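PDB 4OJU: hypothetical leucine rich repeat protein from Pseudoflavonifractor capillosus, which is of unknown function but carries BspA-type leucine-rich repeats, which probably mediate protein binding, within a longer protein that also has SLH domains. Local coordinates for residues Lys61-Glu65 and Thr66-Gly70. Numbering follows the deposited sequence.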
ATOM      1  N   LYS A  61     -19.498   2.462  -7.586  1.00 22.25           N
ATOM      2  CA  LYS A  61     -19.331   1.193  -8.311  1.00 22.51           C
ATOM      3  C   LYS A  61     -19.894   1.194  -9.743  1.00 24.01           C
ATOM      4  O   LYS A  61     -20.088   0.105 -10.280  1.00 23.74           O
ATOM      5  CB  LYS A  61     -20.011   0.033  -7.524  1.00 25.49           C
ATOM      6  CG  LYS A  61     -19.398  -0.270  -6.165  1.00 26.77           C
ATOM      7  CD  LYS A  61     -20.260  -1.266  -5.388  1.00 34.94           C
ATOM      8  CE  LYS A  61     -19.518  -1.795  -4.181  1.00 54.50           C
ATOM      9  NZ  LYS A  61     -20.273  -2.842  -3.441  1.00 64.16           N
ATOM     10  N   ALA A  62     -20.088   2.363 -10.393  1.00 19.63           N
ATOM     11  CA  ALA A  62     -20.694   2.402 -11.735  1.00 20.76           C
ATOM     12  C   ALA A  62     -19.948   1.526 -12.760  1.00 25.01           C
ATOM     13  O   ALA A  62     -20.588   0.857 -13.567  1.00 25.36           O
ATOM     14  CB  ALA A  62     -20.778   3.842 -12.247  1.00 21.49           C
ATOM     15  N   PHE A  63     -18.598   1.530 -12.717  1.00 20.87           N
ATOM     16  CA  PHE A  63     -17.753   0.771 -13.648  1.00 19.69           C
ATOM     17  C   PHE A  63     -17.008  -0.359 -12.970  1.00 23.81           C
ATOM     18  O   PHE A  63     -16.046  -0.863 -13.540  1.00 22.13           O
ATOM     19  CB  PHE A  63     -16.706   1.696 -14.289  1.00 19.91           C
ATOM     20  CG  PHE A  63     -17.246   2.685 -15.286  1.00 21.06           C
ATOM     21  CD1 PHE A  63     -17.828   3.878 -14.864  1.00 24.38           C
ATOM     22  CD2 PHE A  63     -17.131   2.449 -16.647  1.00 22.59           C
ATOM     23  CE1 PHE A  63     -18.285   4.810 -15.788  1.00 25.59           C
ATOM     24  CE2 PHE A  63     -17.582   3.385 -17.569  1.00 25.30           C
ATOM     25  CZ  PHE A  63     -18.176   4.545 -17.139  1.00 23.58           C
ATOM     26  N   GLU A  64     -17.436  -0.763 -11.780  1.00 20.30           N
ATOM     27  CA  GLU A  64     -16.759  -1.799 -11.000  1.00 22.59           C
ATOM     28  C   GLU A  64     -16.556  -3.074 -11.790  1.00 25.90           C
ATOM     29  O   GLU A  64     -17.518  -3.590 -12.359  1.00 25.45           O
ATOM     30  CB  GLU A  64     -17.583  -2.123  -9.737  1.00 24.62           C
ATOM     31  CG  GLU A  64     -16.902  -3.059  -8.761  1.00 36.27           C
ATOM     32  CD  GLU A  64     -17.794  -3.736  -7.736  1.00 51.02           C
ATOM     33  OE1 GLU A  64     -19.035  -3.725  -7.920  1.00 43.87           O
ATOM     34  OE2 GLU A  64     -17.235  -4.397  -6.830  1.00 50.06           O
ATOM     35  N   GLU A  65     -15.315  -3.603 -11.788  0.50 22.84           N
ATOM     36  CA  GLU A  65     -14.942  -4.862 -12.436  0.50 24.18           C
ATOM     37  C   GLU A  65     -15.342  -4.909 -13.921  0.50 27.17           C
ATOM     38  O   GLU A  65     -15.763  -5.967 -14.393  0.50 28.66           O
ATOM     39  CB  GLU A  65     -15.583  -6.067 -11.697  0.50 26.40           C
ATOM     40  CG  GLU A  65     -15.054  -6.321 -10.295  0.50 38.11           C
ATOM     41  CD  GLU A  65     -16.027  -6.914  -9.288  0.50 45.86           C
ATOM     42  OE1 GLU A  65     -17.089  -7.432  -9.713  0.50 28.64           O
ATOM     43  OE2 GLU A  65     -15.720  -6.869  -8.072  0.50 25.36           O
ATOM     44  N   THR A  66     -15.230  -3.783 -14.654  1.00 23.29           N
ATOM     45  CA  THR A  66     -15.567  -3.794 -16.096  1.00 23.54           C
ATOM     46  C   THR A  66     -14.275  -3.934 -16.899  1.00 28.17           C
ATOM     47  O   THR A  66     -13.183  -3.857 -16.335  1.00 28.19           O
ATOM     48  CB  THR A  66     -16.428  -2.599 -16.531  1.00 26.16           C
ATOM     49  OG1 THR A  66     -15.716  -1.399 -16.241  1.00 24.68           O
ATOM     50  CG2 THR A  66     -17.797  -2.588 -15.872  1.00 28.28           C
ATOM     51  N   ASN A  67     -14.399  -4.145 -18.210  1.00 25.33           N
ATOM     52  CA  ASN A  67     -13.267  -4.413 -19.106  1.00 26.69           C
ATOM     53  C   ASN A  67     -12.713  -3.135 -19.748  1.00 30.80           C
ATOM     54  O   ASN A  67     -11.970  -3.224 -20.727  1.00 31.81           O
ATOM     55  CB  ASN A  67     -13.743  -5.378 -20.216  1.00 27.31           C
ATOM     56  CG  ASN A  67     -14.793  -4.780 -21.142  1.00 37.01           C
ATOM     57  OD1 ASN A  67     -15.301  -3.668 -20.944  1.00 32.57           O
ATOM     58  ND2 ASN A  67     -15.156  -5.501 -22.182  1.00 33.50           N
ATOM     59  N   ILE A  68     -13.117  -1.954 -19.258  1.00 24.64           N
ATOM     60  CA  ILE A  68     -12.690  -0.708 -19.897  1.00 24.17           C
ATOM     61  C   ILE A  68     -11.160  -0.564 -19.892  1.00 27.98           C
ATOM     62  O   ILE A  68     -10.496  -0.959 -18.936  1.00 27.07           O
ATOM     63  CB  ILE A  68     -13.382   0.544 -19.302  1.00 25.62           C
ATOM     64  CG1 ILE A  68     -13.064   0.743 -17.800  1.00 24.21           C
ATOM     65  CG2 ILE A  68     -14.900   0.511 -19.580  1.00 24.84           C
ATOM     66  CD1 ILE A  68     -13.403   2.218 -17.269  1.00 25.90           C
ATOM     67  N   THR A  69     -10.621  -0.029 -20.988  1.00 25.53           N
ATOM     68  CA  THR A  69      -9.185   0.212 -21.158  1.00 25.81           C
ATOM     69  C   THR A  69      -8.881   1.692 -20.966  1.00 27.86           C
ATOM     70  O   THR A  69      -7.756   2.062 -20.649  1.00 27.79           O
ATOM     71  CB  THR A  69      -8.710  -0.272 -22.529  1.00 34.56           C
ATOM     72  OG1 THR A  69      -9.555   0.300 -23.530  1.00 36.53           O
ATOM     73  CG2 THR A  69      -8.696  -1.802 -22.643  1.00 29.92           C
ATOM     74  N   GLY A  70      -9.879   2.521 -21.189  1.00 25.36           N
ATOM     75  CA  GLY A  70      -9.747   3.966 -21.074  1.00 25.49           C
ATOM     76  C   GLY A  70     -11.065   4.630 -20.761  1.00 27.95           C
ATOM     77  O   GLY A  70     -12.129   4.055 -20.998  1.00 27.74           O
TER
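The ring of Phe63 has the hydroxyl of Thr66 at its edge, near the ring plane, with Phe63 CD2 and Thr66 OG1 4.1 Å apart. The terminal methyl of Ile68 approaches the same ring carbon obliquely, Ile68 CD1 lying 3.8 Å from Phe63 CD2. The Phe63 and Ile68 side chains run at about a right angle to each other. The ring also stacks with Tyr29, at the end of strand 24-29, and with Phe85, and Leu26 touches the Phe63 side chain.

Thr66 OG1 sits between its own backbone N and carbonyl carbon (chi1 59°). This turns it back toward the chain, where it donates a hydrogen bond to Phe63 O at 2.8 Å. Thr66 N gives the same oxygen a second, weak bond of 3.2 Å, bent to 134° at the hydrogen. Phe63 O is placed less surely, so both bonds should be read with caution.

Two turns set up the contact: type I from Lys61 to Glu64, with Glu64 N bonded to Lys61 O at 3.2 Å, then type II from Phe63 to Thr66. Glu64 and Glu65 point away from 66-70, although Glu65 CB still touches Thr66. Outside the contact, Glu64 forms a salt bridge with Lys61 of the second subunit, as does Glu65 in the conformer described here.

Residues 61-70 run from the loop after strand 52-58 into strand 70-72. Consecutive turns with buried Phe63 and Ile68 side chains are consistent with one coil of a BspA-type leucine-rich repeat solenoid.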